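Local coordinates for 2-keto acid:ferredoxin oxidoreductase subunit alpha (PDB 4WBX), which probably catalyses, with its partner subunits, the CoA-dependent oxidative decarboxylation of 2-oxoglutarate to succinyl-CoA, passing the electrons to ferredoxin, at residues Thr114-Val119 with Arg178-Leu183; Pro157-Glu162 with Met192-Tyr197; Glu350-Gln355 with Val370-Lys375. One frame throughout, in Å; residues are numbered along the deposited sequence.

Interaction 1: Thr114-Val119 with Arg178-Leu183; sequences TPVVIV and RTPVIL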
ATOM      1  N   THR A 114       2.698  -9.653 -19.226  1.00 47.64           N
ATOM      2  CA  THR A 114       3.725 -10.238 -18.374  1.00 51.23           C
ATOM      3  C   THR A 114       3.427 -11.665 -17.934  1.00 47.43           C
ATOM      4  O   THR A 114       2.420 -11.900 -17.284  1.00 48.20           O
ATOM      5  CB  THR A 114       3.907  -9.420 -17.109  1.00 51.63           C
ATOM      6  OG1 THR A 114       4.300  -8.095 -17.465  1.00 57.92           O
ATOM      7  CG2 THR A 114       4.979 -10.059 -16.211  1.00 49.74           C
ATOM      8  N   PRO A 115       4.294 -12.616 -18.294  1.00 42.67           N
ATOM      9  CA  PRO A 115       4.251 -13.949 -17.698  1.00 52.07           C
ATOM     10  C   PRO A 115       4.616 -13.943 -16.226  1.00 49.07           C
ATOM     11  O   PRO A 115       5.717 -13.535 -15.839  1.00 53.53           O
ATOM     12  CB  PRO A 115       5.293 -14.733 -18.508  1.00 58.48           C
ATOM     13  CG  PRO A 115       6.092 -13.698 -19.227  1.00 53.67           C
ATOM     14  CD  PRO A 115       5.128 -12.610 -19.498  1.00 50.09           C
ATOM     15  N   VAL A 116       3.673 -14.393 -15.414  1.00 46.32           N
ATOM     16  CA  VAL A 116       3.857 -14.521 -13.982  1.00 48.35           C
ATOM     17  C   VAL A 116       2.765 -15.469 -13.488  1.00 47.76           C
ATOM     18  O   VAL A 116       1.678 -15.536 -14.081  1.00 48.75           O
ATOM     19  CB  VAL A 116       3.801 -13.133 -13.259  1.00 47.87           C
ATOM     20  CG1 VAL A 116       2.436 -12.478 -13.436  1.00 47.79           C
ATOM     21  CG2 VAL A 116       4.182 -13.254 -11.762  1.00 46.06           C
ATOM     22  N   VAL A 117       3.054 -16.225 -12.431  1.00 44.80           N
ATOM     23  CA  VAL A 117       2.067 -17.131 -11.861  1.00 43.53           C
ATOM     24  C   VAL A 117       1.665 -16.693 -10.443  1.00 43.21           C
ATOM     25  O   VAL A 117       2.514 -16.361  -9.627  1.00 47.79           O
ATOM     26  CB  VAL A 117       2.609 -18.571 -11.819  1.00 46.16           C
ATOM     27  CG1 VAL A 117       1.653 -19.484 -11.080  1.00 41.30           C
ATOM     28  CG2 VAL A 117       2.929 -19.084 -13.238  1.00 47.46           C
ATOM     29  N   ILE A 118       0.374 -16.711 -10.149  1.00 38.18           N
ATOM     30  CA  ILE A 118      -0.115 -16.347  -8.831  1.00 41.39           C
ATOM     31  C   ILE A 118      -0.902 -17.505  -8.226  1.00 48.55           C
ATOM     32  O   ILE A 118      -1.759 -18.088  -8.897  1.00 50.15           O
ATOM     33  CB  ILE A 118      -1.017 -15.106  -8.900  1.00 42.16           C
ATOM     34  CG1 ILE A 118      -0.204 -13.912  -9.369  1.00 40.51           C
ATOM     35  CG2 ILE A 118      -1.666 -14.803  -7.535  1.00 43.48           C
ATOM     36  CD1 ILE A 118      -0.901 -13.093 -10.364  1.00 37.27           C
ATOM     37  N   VAL A 119      -0.606 -17.859  -6.976  1.00 42.06           N
ATOM     38  CA  VAL A 119      -1.393 -18.850  -6.296  1.00 41.65           C
ATOM     39  C   VAL A 119      -2.289 -18.185  -5.268  1.00 43.08           C
ATOM     40  O   VAL A 119      -1.809 -17.556  -4.327  1.00 47.57           O
ATOM     41  CB  VAL A 119      -0.514 -19.901  -5.604  1.00 46.20           C
ATOM     42  CG1 VAL A 119      -1.378 -20.879  -4.822  1.00 48.37           C
ATOM     43  CG2 VAL A 119       0.300 -20.637  -6.617  1.00 50.23           C
ATOM     44  N   ARG A 178       1.824 -15.328 -22.852  1.00 56.24           N
ATOM     45  CA  ARG A 178       2.396 -14.118 -22.262  1.00 55.18           C
ATOM     46  C   ARG A 178       1.382 -13.431 -21.343  1.00 53.54           C
ATOM     47  O   ARG A 178       1.026 -12.278 -21.543  1.00 60.81           O
ATOM     48  CB  ARG A 178       2.859 -13.163 -23.357  1.00 56.61           C
ATOM     49  CG  ARG A 178       4.004 -13.682 -24.220  1.00 58.24           C
ATOM     50  CD  ARG A 178       5.368 -13.367 -23.606  1.00 67.72           C
ATOM     51  NE  ARG A 178       5.498 -11.959 -23.216  1.00 69.68           N
ATOM     52  CZ  ARG A 178       6.567 -11.437 -22.616  1.00 64.77           C
ATOM     53  NH1 ARG A 178       7.618 -12.201 -22.340  1.00 62.50           N
ATOM     54  NH2 ARG A 178       6.578 -10.147 -22.294  1.00 61.62           N
ATOM     55  N   THR A 179       0.891 -14.162 -20.360  1.00 50.28           N
ATOM     56  CA  THR A 179      -0.149 -13.658 -19.480  1.00 53.38           C
ATOM     57  C   THR A 179       0.114 -14.061 -18.022  1.00 51.21           C
ATOM     58  O   THR A 179       0.871 -15.000 -17.770  1.00 47.98           O
ATOM     59  CB  THR A 179      -1.517 -14.193 -19.895  1.00 48.38           C
ATOM     60  OG1 THR A 179      -2.461 -13.886 -18.873  1.00 47.77           O
ATOM     61  CG2 THR A 179      -1.451 -15.691 -20.022  1.00 49.66           C
ATOM     62  N   PRO A 180      -0.492 -13.351 -17.054  1.00 50.80           N
ATOM     63  CA  PRO A 180      -0.438 -13.918 -15.704  1.00 49.32           C
ATOM     64  C   PRO A 180      -1.279 -15.167 -15.656  1.00 50.78           C
ATOM     65  O   PRO A 180      -2.245 -15.235 -16.412  1.00 53.79           O
ATOM     66  CB  PRO A 180      -1.055 -12.830 -14.820  1.00 50.02           C
ATOM     67  CG  PRO A 180      -1.005 -11.600 -15.618  1.00 50.54           C
ATOM     68  CD  PRO A 180      -1.087 -12.006 -17.058  1.00 53.97           C
ATOM     69  N   VAL A 181      -0.937 -16.141 -14.819  1.00 51.51           N
ATOM     70  CA  VAL A 181      -1.854 -17.250 -14.621  1.00 45.96           C
ATOM     71  C   VAL A 181      -2.180 -17.383 -13.162  1.00 42.08           C
ATOM     72  O   VAL A 181      -1.296 -17.332 -12.328  1.00 43.99           O
ATOM     73  CB  VAL A 181      -1.289 -18.574 -15.136  1.00 49.03           C
ATOM     74  CG1 VAL A 181      -2.333 -19.669 -14.966  1.00 44.44           C
ATOM     75  CG2 VAL A 181      -0.903 -18.433 -16.611  1.00 48.15           C
ATOM     76  N   ILE A 182      -3.455 -17.548 -12.849  1.00 43.82           N
ATOM     77  CA  ILE A 182      -3.844 -17.783 -11.470  1.00 43.58           C
ATOM     78  C   ILE A 182      -4.175 -19.242 -11.179  1.00 46.76           C
ATOM     79  O   ILE A 182      -5.074 -19.829 -11.790  1.00 42.68           O
ATOM     80  CB  ILE A 182      -5.040 -16.946 -11.106  1.00 41.27           C
ATOM     81  CG1 ILE A 182      -4.696 -15.478 -11.342  1.00 41.02           C
ATOM     82  CG2 ILE A 182      -5.451 -17.223  -9.648  1.00 34.03           C
ATOM     83  CD1 ILE A 182      -5.730 -14.538 -10.748  1.00 45.37           C
ATOM     84  N   LEU A 183      -3.448 -19.824 -10.234  1.00 47.37           N
ATOM     85  CA  LEU A 183      -3.743 -21.167  -9.773  1.00 43.08           C
ATOM     86  C   LEU A 183      -4.645 -21.015  -8.586  1.00 44.00           C
ATOM     87  O   LEU A 183      -4.199 -20.645  -7.508  1.00 47.71           O
ATOM     88  CB  LEU A 183      -2.475 -21.907  -9.393  1.00 45.20           C
ATOM     89  CG  LEU A 183      -2.642 -23.318  -8.847  1.00 48.06           C
ATOM     90  CD1 LEU A 183      -3.191 -24.210  -9.923  1.00 51.88           C
ATOM     91  CD2 LEU A 183      -1.306 -23.824  -8.358  1.00 50.50           C
TER

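Interaction 2: Pro157-Glu162 with Met192-Tyr197; sequences PSTVQE and MRERVY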
ATOM      1  N   PRO A 157      -7.176 -26.904  -9.082  1.00 59.20           N
ATOM      2  CA  PRO A 157      -6.735 -28.282  -8.851  1.00 60.08           C
ATOM      3  C   PRO A 157      -7.661 -29.021  -7.884  1.00 63.08           C
ATOM      4  O   PRO A 157      -8.077 -28.444  -6.874  1.00 65.81           O
ATOM      5  CB  PRO A 157      -5.348 -28.089  -8.249  1.00 60.19           C
ATOM      6  CG  PRO A 157      -5.508 -26.796  -7.412  1.00 59.57           C
ATOM      7  CD  PRO A 157      -6.566 -25.959  -8.125  1.00 59.27           C
ATOM      8  N   SER A 158      -7.991 -30.274  -8.184  1.00 65.47           N
ATOM      9  CA  SER A 158      -8.886 -31.047  -7.316  1.00 68.21           C
ATOM     10  C   SER A 158      -8.111 -32.040  -6.447  1.00 66.14           C
ATOM     11  O   SER A 158      -8.580 -32.451  -5.388  1.00 66.89           O
ATOM     12  CB  SER A 158      -9.943 -31.784  -8.143  1.00 66.93           C
ATOM     13  OG  SER A 158     -10.907 -32.381  -7.300  1.00 75.04           O
ATOM     14  N   THR A 159      -6.915 -32.407  -6.893  1.00 65.42           N
ATOM     15  CA  THR A 159      -6.051 -33.301  -6.121  1.00 65.32           C
ATOM     16  C   THR A 159      -4.642 -32.737  -5.940  1.00 62.14           C
ATOM     17  O   THR A 159      -4.271 -31.705  -6.511  1.00 64.07           O
ATOM     18  CB  THR A 159      -5.931 -34.683  -6.792  1.00 63.08           C
ATOM     19  OG1 THR A 159      -5.333 -34.540  -8.092  1.00 62.48           O
ATOM     20  CG2 THR A 159      -7.296 -35.336  -6.927  1.00 57.96           C
ATOM     21  N   VAL A 160      -3.848 -33.435  -5.152  1.00 57.14           N
ATOM     22  CA  VAL A 160      -2.482 -33.033  -4.923  1.00 57.26           C
ATOM     23  C   VAL A 160      -1.695 -33.235  -6.219  1.00 57.92           C
ATOM     24  O   VAL A 160      -0.749 -32.510  -6.498  1.00 59.95           O
ATOM     25  CB  VAL A 160      -1.891 -33.810  -3.743  1.00 57.46           C
ATOM     26  CG1 VAL A 160      -0.463 -33.436  -3.502  1.00 64.73           C
ATOM     27  CG2 VAL A 160      -2.696 -33.503  -2.500  1.00 59.38           C
ATOM     28  N   GLN A 161      -2.127 -34.181  -7.041  1.00 59.46           N
ATOM     29  CA  GLN A 161      -1.443 -34.464  -8.300  1.00 61.26           C
ATOM     30  C   GLN A 161      -1.795 -33.398  -9.326  1.00 62.75           C
ATOM     31  O   GLN A 161      -1.030 -33.122 -10.251  1.00 61.32           O
ATOM     32  CB  GLN A 161      -1.824 -35.855  -8.832  1.00 53.34           C
ATOM     33  CG  GLN A 161      -1.324 -36.153 -10.246  1.00 57.39           C
ATOM     34  CD  GLN A 161       0.096 -36.669 -10.266  1.00 60.57           C
ATOM     35  OE1 GLN A 161       0.474 -37.456  -9.415  1.00 68.67           O
ATOM     36  NE2 GLN A 161       0.885 -36.237 -11.235  1.00 59.42           N
ATOM     37  N   GLU A 162      -2.980 -32.819  -9.174  1.00 61.98           N
ATOM     38  CA  GLU A 162      -3.435 -31.786 -10.092  1.00 60.75           C
ATOM     39  C   GLU A 162      -2.782 -30.428  -9.761  1.00 62.69           C
ATOM     40  O   GLU A 162      -2.505 -29.613 -10.664  1.00 59.99           O
ATOM     41  CB  GLU A 162      -4.958 -31.703 -10.059  1.00 57.96           C
ATOM     42  CG  GLU A 162      -5.611 -32.772 -10.918  1.00 58.93           C
ATOM     43  CD  GLU A 162      -7.119 -32.618 -11.000  1.00 65.21           C
ATOM     44  OE1 GLU A 162      -7.695 -31.978 -10.101  1.00 65.66           O
ATOM     45  OE2 GLU A 162      -7.730 -33.119 -11.972  1.00 64.77           O
ATOM     46  N   MET A 192      -3.508 -31.389   2.432  1.00 70.16           N
ATOM     47  CA  MET A 192      -3.764 -32.821   2.486  1.00 65.60           C
ATOM     48  C   MET A 192      -2.731 -33.638   1.710  1.00 70.26           C
ATOM     49  O   MET A 192      -2.405 -33.322   0.559  1.00 65.12           O
ATOM     50  CB  MET A 192      -5.169 -33.130   1.981  1.00 61.18           C
ATOM     51  CG  MET A 192      -5.325 -33.169   0.493  1.00 63.15           C
ATOM     52  SD  MET A 192      -7.055 -33.442   0.114  1.00 85.21           S
ATOM     53  CE  MET A 192      -7.110 -32.829  -1.556  1.00 61.52           C
ATOM     54  N   ARG A 193      -2.213 -34.687   2.361  1.00 68.93           N
ATOM     55  CA  ARG A 193      -1.208 -35.564   1.762  1.00 64.80           C
ATOM     56  C   ARG A 193      -1.860 -36.580   0.833  1.00 63.97           C
ATOM     57  O   ARG A 193      -2.853 -37.220   1.192  1.00 63.70           O
ATOM     58  CB  ARG A 193      -0.398 -36.282   2.843  1.00 66.26           C
ATOM     59  CG  ARG A 193       1.105 -36.064   2.738  1.00 72.52           C
ATOM     60  CD  ARG A 193       1.892 -36.981   3.668  1.00 79.14           C
ATOM     61  NE  ARG A 193       2.172 -38.260   3.027  1.00 81.56           N
ATOM     62  CZ  ARG A 193       1.707 -39.418   3.483  1.00 82.03           C
ATOM     63  NH1 ARG A 193       0.930 -39.435   4.564  1.00 84.18           N
ATOM     64  NH2 ARG A 193       1.977 -40.553   2.849  1.00 81.14           N
ATOM     65  N   GLU A 194      -1.306 -36.695  -0.373  1.00 58.75           N
ATOM     66  CA  GLU A 194      -1.780 -37.629  -1.380  1.00 57.15           C
ATOM     67  C   GLU A 194      -0.637 -38.115  -2.253  1.00 61.31           C
ATOM     68  O   GLU A 194       0.503 -37.698  -2.089  1.00 64.80           O
ATOM     69  CB  GLU A 194      -2.816 -36.988  -2.280  1.00 63.54           C
ATOM     70  CG  GLU A 194      -4.151 -36.709  -1.681  1.00 62.14           C
ATOM     71  CD  GLU A 194      -5.083 -36.163  -2.746  1.00 73.49           C
ATOM     72  OE1 GLU A 194      -4.876 -36.506  -3.938  1.00 71.51           O
ATOM     73  OE2 GLU A 194      -6.004 -35.389  -2.406  1.00 74.11           O
ATOM     74  N   ARG A 195      -0.954 -38.970  -3.216  1.00 62.50           N
ATOM     75  CA  ARG A 195       0.070 -39.545  -4.070  1.00 62.88           C
ATOM     76  C   ARG A 195       0.269 -38.693  -5.294  1.00 68.01           C
ATOM     77  O   ARG A 195      -0.692 -38.400  -6.016  1.00 69.76           O
ATOM     78  CB  ARG A 195      -0.296 -40.969  -4.495  1.00 70.74           C
ATOM     79  CG  ARG A 195       0.652 -41.565  -5.538  1.00 70.14           C
ATOM     80  CD  ARG A 195       0.116 -42.880  -6.091  1.00 75.49           C
ATOM     81  NE  ARG A 195       1.118 -43.560  -6.910  1.00 86.87           N
ATOM     82  CZ  ARG A 195       1.231 -43.430  -8.232  1.00 91.72           C
ATOM     83  NH1 ARG A 195       0.395 -42.645  -8.903  1.00 92.40           N
ATOM     84  NH2 ARG A 195       2.178 -44.092  -8.892  1.00 89.82           N
ATOM     85  N   VAL A 196       1.523 -38.313  -5.526  1.00 67.11           N
ATOM     86  CA  VAL A 196       1.914 -37.550  -6.704  1.00 66.96           C
ATOM     87  C   VAL A 196       3.002 -38.298  -7.470  1.00 66.97           C
ATOM     88  O   VAL A 196       4.057 -38.606  -6.916  1.00 68.49           O
ATOM     89  CB  VAL A 196       2.443 -36.123  -6.328  1.00 70.62           C
ATOM     90  CG1 VAL A 196       3.163 -35.459  -7.515  1.00 64.96           C
ATOM     91  CG2 VAL A 196       1.322 -35.244  -5.816  1.00 61.17           C
ATOM     92  N   TYR A 197       2.760 -38.602  -8.737  1.00 63.70           N
ATOM     93  CA  TYR A 197       3.856 -39.078  -9.559  1.00 69.94           C
ATOM     94  C   TYR A 197       4.630 -37.874 -10.084  1.00 72.55           C
ATOM     95  O   TYR A 197       4.111 -37.098 -10.885  1.00 76.15           O
ATOM     96  CB  TYR A 197       3.366 -39.954 -10.718  1.00 71.33           C
ATOM     97  CG  TYR A 197       4.496 -40.443 -11.617  1.00 76.59           C
ATOM     98  CD1 TYR A 197       5.106 -41.675 -11.404  1.00 79.52           C
ATOM     99  CD2 TYR A 197       4.959 -39.667 -12.674  1.00 75.18           C
ATOM    100  CE1 TYR A 197       6.145 -42.119 -12.225  1.00 77.81           C
ATOM    101  CE2 TYR A 197       5.992 -40.102 -13.496  1.00 78.08           C
ATOM    102  CZ  TYR A 197       6.581 -41.327 -13.267  1.00 79.97           C
ATOM    103  OH  TYR A 197       7.607 -41.747 -14.090  1.00 84.28           O
TER

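Interaction 3: Glu350-Gln355 with Val370-Lys375; sequences EMNLGQ and VKLISK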
ATOM      1  N   GLU A 350     -20.869 -25.666  -4.286  1.00 73.92           N
ATOM      2  CA  GLU A 350     -19.667 -24.864  -4.041  1.00 66.97           C
ATOM      3  C   GLU A 350     -19.569 -24.520  -2.573  1.00 66.47           C
ATOM      4  O   GLU A 350     -20.570 -24.523  -1.853  1.00 68.68           O
ATOM      5  CB  GLU A 350     -19.675 -23.564  -4.837  1.00 66.76           C
ATOM      6  CG  GLU A 350     -20.376 -23.608  -6.171  1.00 66.07           C
ATOM      7  CD  GLU A 350     -20.425 -22.238  -6.838  1.00 67.25           C
ATOM      8  OE1 GLU A 350     -19.502 -21.412  -6.596  1.00 64.07           O
ATOM      9  OE2 GLU A 350     -21.366 -21.994  -7.633  1.00 65.05           O
ATOM     10  N   MET A 351     -18.365 -24.200  -2.124  1.00 64.68           N
ATOM     11  CA  MET A 351     -18.218 -23.623  -0.794  1.00 67.69           C
ATOM     12  C   MET A 351     -18.248 -22.066  -0.848  1.00 68.61           C
ATOM     13  O   MET A 351     -17.273 -21.388  -0.520  1.00 64.42           O
ATOM     14  CB  MET A 351     -16.939 -24.135  -0.139  1.00 69.12           C
ATOM     15  CG  MET A 351     -16.857 -25.660  -0.015  1.00 64.54           C
ATOM     16  SD  MET A 351     -15.320 -26.162   0.784  1.00 62.71           S
ATOM     17  CE  MET A 351     -15.601 -25.529   2.439  1.00 63.05           C
ATOM     18  N   ASN A 352     -19.383 -21.527  -1.291  1.00 67.73           N
ATOM     19  CA  ASN A 352     -19.622 -20.095  -1.392  1.00 62.77           C
ATOM     20  C   ASN A 352     -21.138 -19.865  -1.448  1.00 65.89           C
ATOM     21  O   ASN A 352     -21.910 -20.784  -1.158  1.00 68.88           O
ATOM     22  CB  ASN A 352     -18.918 -19.524  -2.610  1.00 59.73           C
ATOM     23  CG  ASN A 352     -19.394 -20.144  -3.902  1.00 61.24           C
ATOM     24  OD1 ASN A 352     -20.593 -20.311  -4.113  1.00 62.38           O
ATOM     25  ND2 ASN A 352     -18.454 -20.478  -4.788  1.00 58.27           N
ATOM     26  N   LEU A 353     -21.590 -18.675  -1.833  1.00 62.24           N
ATOM     27  CA  LEU A 353     -23.033 -18.476  -1.970  1.00 55.94           C
ATOM     28  C   LEU A 353     -23.448 -18.365  -3.414  1.00 55.13           C
ATOM     29  O   LEU A 353     -24.510 -17.844  -3.711  1.00 61.78           O
ATOM     30  CB  LEU A 353     -23.507 -17.252  -1.194  1.00 51.85           C
ATOM     31  CG  LEU A 353     -23.399 -17.507   0.312  1.00 59.86           C
ATOM     32  CD1 LEU A 353     -23.846 -16.328   1.182  1.00 60.36           C
ATOM     33  CD2 LEU A 353     -24.191 -18.740   0.661  1.00 62.07           C
ATOM     34  N   GLY A 354     -22.620 -18.879  -4.309  1.00 56.86           N
ATOM     35  CA  GLY A 354     -22.974 -18.944  -5.712  1.00 56.57           C
ATOM     36  C   GLY A 354     -22.028 -18.114  -6.549  1.00 62.81           C
ATOM     37  O   GLY A 354     -22.089 -16.884  -6.527  1.00 64.12           O
ATOM     38  N   GLN A 355     -21.143 -18.781  -7.280  1.00 59.75           N
ATOM     39  CA  GLN A 355     -20.175 -18.099  -8.116  1.00 55.84           C
ATOM     40  C   GLN A 355     -19.940 -18.966  -9.318  1.00 55.74           C
ATOM     41  O   GLN A 355     -20.139 -18.538 -10.446  1.00 53.98           O
ATOM     42  CB  GLN A 355     -18.847 -17.841  -7.372  1.00 55.25           C
ATOM     43  CG  GLN A 355     -18.977 -17.011  -6.098  1.00 54.71           C
ATOM     44  CD  GLN A 355     -17.666 -16.826  -5.350  1.00 53.20           C
ATOM     45  OE1 GLN A 355     -16.578 -17.149  -5.853  1.00 48.68           O
ATOM     46  NE2 GLN A 355     -17.766 -16.301  -4.134  1.00 50.84           N
ATOM     47  N   VAL A 370     -30.781 -25.370 -12.998  1.00 83.91           N
ATOM     48  CA  VAL A 370     -29.461 -25.249 -12.391  1.00 78.39           C
ATOM     49  C   VAL A 370     -29.593 -24.893 -10.912  1.00 75.15           C
ATOM     50  O   VAL A 370     -30.203 -23.887 -10.562  1.00 80.57           O
ATOM     51  CB  VAL A 370     -28.616 -24.194 -13.124  1.00 71.87           C
ATOM     52  CG1 VAL A 370     -27.245 -24.096 -12.500  1.00 77.40           C
ATOM     53  CG2 VAL A 370     -28.499 -24.543 -14.597  1.00 70.27           C
ATOM     54  N   LYS A 371     -29.034 -25.718 -10.039  1.00 72.04           N
ATOM     55  CA  LYS A 371     -29.200 -25.491  -8.608  1.00 79.48           C
ATOM     56  C   LYS A 371     -27.880 -25.578  -7.832  1.00 81.32           C
ATOM     57  O   LYS A 371     -27.006 -26.385  -8.149  1.00 80.00           O
ATOM     58  CB  LYS A 371     -30.214 -26.487  -8.035  1.00 83.06           C
ATOM     59  N   LEU A 372     -27.750 -24.741  -6.808  1.00 81.63           N
ATOM     60  CA  LEU A 372     -26.513 -24.653  -6.037  1.00 80.67           C
ATOM     61  C   LEU A 372     -26.643 -25.358  -4.687  1.00 79.71           C
ATOM     62  O   LEU A 372     -27.630 -25.165  -3.975  1.00 80.71           O
ATOM     63  CB  LEU A 372     -26.114 -23.176  -5.830  1.00 80.75           C
ATOM     64  CG  LEU A 372     -25.257 -22.785  -4.604  1.00 80.65           C
ATOM     65  CD1 LEU A 372     -23.774 -23.095  -4.795  1.00 76.14           C
ATOM     66  CD2 LEU A 372     -25.435 -21.309  -4.226  1.00 75.58           C
ATOM     67  N   ILE A 373     -25.654 -26.178  -4.335  1.00 76.37           N
ATOM     68  CA  ILE A 373     -25.614 -26.737  -2.990  1.00 77.98           C
ATOM     69  C   ILE A 373     -24.511 -26.025  -2.223  1.00 79.51           C
ATOM     70  O   ILE A 373     -23.325 -26.370  -2.312  1.00 77.54           O
ATOM     71  CB  ILE A 373     -25.367 -28.257  -2.968  1.00 74.54           C
ATOM     72  CG1 ILE A 373     -26.297 -28.979  -3.936  1.00 73.65           C
ATOM     73  CG2 ILE A 373     -25.566 -28.787  -1.572  1.00 72.33           C
ATOM     74  CD1 ILE A 373     -25.659 -30.209  -4.558  1.00 74.51           C
ATOM     75  N   SER A 374     -24.911 -25.013  -1.469  1.00 75.35           N
ATOM     76  CA  SER A 374     -23.944 -24.137  -0.865  1.00 73.71           C
ATOM     77  C   SER A 374     -23.652 -24.577   0.533  1.00 77.73           C
ATOM     78  O   SER A 374     -24.542 -24.590   1.382  1.00 82.62           O
ATOM     79  CB  SER A 374     -24.454 -22.699  -0.836  1.00 76.94           C
ATOM     80  OG  SER A 374     -25.237 -22.488   0.324  1.00 78.02           O
ATOM     81  N   LYS A 375     -22.411 -24.935   0.803  1.00 73.98           N
ATOM     82  CA  LYS A 375     -22.046 -24.961   2.197  1.00 79.67           C
ATOM     83  C   LYS A 375     -20.888 -24.021   2.400  1.00 78.64           C
ATOM     84  O   LYS A 375     -19.977 -23.967   1.581  1.00 77.34           O
ATOM     85  CB  LYS A 375     -21.690 -26.354   2.689  1.00 78.57           C
ATOM     86  CG  LYS A 375     -21.356 -26.320   4.174  1.00 78.31           C
ATOM     87  CD  LYS A 375     -20.930 -27.643   4.712  1.00 77.23           C
ATOM     88  CE  LYS A 375     -21.362 -28.744   3.798  1.00 79.47           C
ATOM     89  NZ  LYS A 375     -20.387 -29.833   3.928  1.00 83.27           N
TER

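Interaction 1: Thr114-Val119 with Arg178-Leu183
Pro115 sets its CD, with CG beside it, over one face of the Arg178 guanidinium, with Pro115 CD 3.6 Å from Arg178 CZ and directly above the centre of the group. The arginine folds back to make this contact: bends at chi2 (-87°) and chi3 (-50°) return the flat end toward the proline. Arg178 also has positive phi and is the C-prime residue of the Schellman motif that ends helix 160-176, so the chain turns here from the helix toward the strand that follows. From Val117 and Val181 on, that strand runs parallel to strand 116-119, the two short axes 22° apart. Val181 N donates to Val116 O at 2.8 Å, Val181 O accepts from Ile118 N, and Ile118 O accepts from Leu183 N. CA-H groups add to the seam, as where Ile182 CA lies 3.3 Å from Ile118 O. Val116, Ile118, Pro180 and Ile182 share one face, where Val116 CG1 rests 3.8 Å from Pro180 CB and helices 73-85 and 103-111 pack. The other face carries Val117, Val119, Val181 and Leu183. There Val119 and Leu183 run alongside one another, with Val119 CG2 4.0 Å from Leu183 CD2, and helix 160-176 covers Val181 and Leu183. Thr179 OG1 bonds to Pro180 O, while Thr114 OG1 bonds to Trp85 NE1. These are neighbouring central strands of the parallel, helix-flanked sheet of the thiamine diphosphate-binding fold. Three main-chain bonds join the strands, and apart from Pro180 the paired residues from Val116 to Val119 and Pro180 to Leu183 carry branched aliphatic side chains, which implies a join held by regular backbone bonding and close apolar packing, with charge kept to the Arg178 end.

Interaction 2: Pro157-Glu162 with Met192-Tyr197
Gln161 OE1 takes the short bond of this contact, accepting from Tyr197 N at 2.6 Å in the plane of the amide carbonyl, on a lone pair. The other half of the amide faces the same residue: Gln161 NE2 reaches Tyr197 O at 3.4 Å, a weak bond, and also donates to Asp165 OD1 on the next turn of the helix. With CG anti to the backbone N (chi1 171°) and a bend at chi2 (85°), the side chain swings across to the strand, and the two bonds to N and O of one residue, the second of them weak, together with the one to Asp165, fix the rotation of the amide. One residue back, Val160 is directed toward segment 192-197. Its CG1 presses on Val196 CG2 at 3.4 Å, the two side chains crossing at about a right angle, while Val160 CG2 settles 3.5 Å from Glu194 CB and also meets Met192 CG. Glu194 runs extended past this valine, and its OE1 accepts from Val160 N at 3.5 Å, a weak but nearly straight bond (170°). A carboxylate at the first turn would probably be favoured by the helix dipole. That turn is closed by a capping box: Thr159 OG1 accepts from Glu162 N at 3.1 Å, and Glu162 OE1 accepts weakly from Thr159 N and more firmly from Ser158 N at 2.6 Å. Ser158 OG bonds to Gly300 O, and Met192 packs on Ile301. Strand 194-198 pairs antiparallel with strand 19-23 in a small two-stranded sheet, so the contact seats the start of helix 160-176 against that sheet, with helix 301-306 alongside Ser158 and Met192.

Interaction 3: Glu350-Gln355 with Val370-Lys375
Glu350 and Leu372 cross at about a right angle, the leucine methyl CD1 coming up to the aliphatic part of the glutamate with Leu372 CD1 3.7 Å from Glu350 CG. The first torsion of the leucine (chi1 154°) carries CG toward the loop, and the second (chi2 79°) turns CD1 to Glu350 and CD2 against the turn beyond it, with Leu372 CD2 3.6 Å from Leu353 O. Gly354, at positive phi (117°), brings its N to 3.7 Å from Leu372 CD2. Further along, Ser374 turns its CB to Asn352 O at 3.2 Å, while its OG lies near Leu353 CD2. In the backbone, the strands pair in parallel at Glu350 and Ser374, the end of a two-stranded sheet of 345-350 and 369-374 joined by a beta-alpha-beta crossover through helix 356-363. Glu350 N donates to Ile373 O at 3.2 Å, and Lys375 N to Glu350 O at 3.3 Å. Met351 CA then approaches Lys375 O at 3.0 Å as a CA-H...O contact. After this pair the chain leaves the sheet where Asn352 OD1 faces Gly354 N; the geometry fits an Asx turn, though the modelled distance is too short to be trusted in detail. The Glu350 carboxylate stretches extended to the beginning of helix 356-363, where OE2 accepts from Tyr357 N and weakly from Gln355 N; several N-H groups converging there would probably stabilise its negative charge. Lys375 sends NZ to a salt bridge with Glu385, and Leu353 N bonds to Asp149 of the second subunit.

Interaction 1 is the buried core contact, two central strands of the large sheet joined by main-chain bonds and aliphatic packing. Interactions 2 and 3 are only partly buried. Interaction 2 relies on polar side chains that meet backbone groups near a helix start; interaction 3 has two main-chain bonds and a leucine against a loop whose carboxylate serves the next helix. Interactions 1 and 2 share a helix: 160-176 begins in interaction 2 and is closed by the Schellman motif at Arg178 in interaction 1, and Leu183 CD1 touches Pro157 CD at 4.2 Å. Interaction 3 stands apart, its centre about 27 Å from that of interaction 1. Among the three, it alone is touched by another subunit.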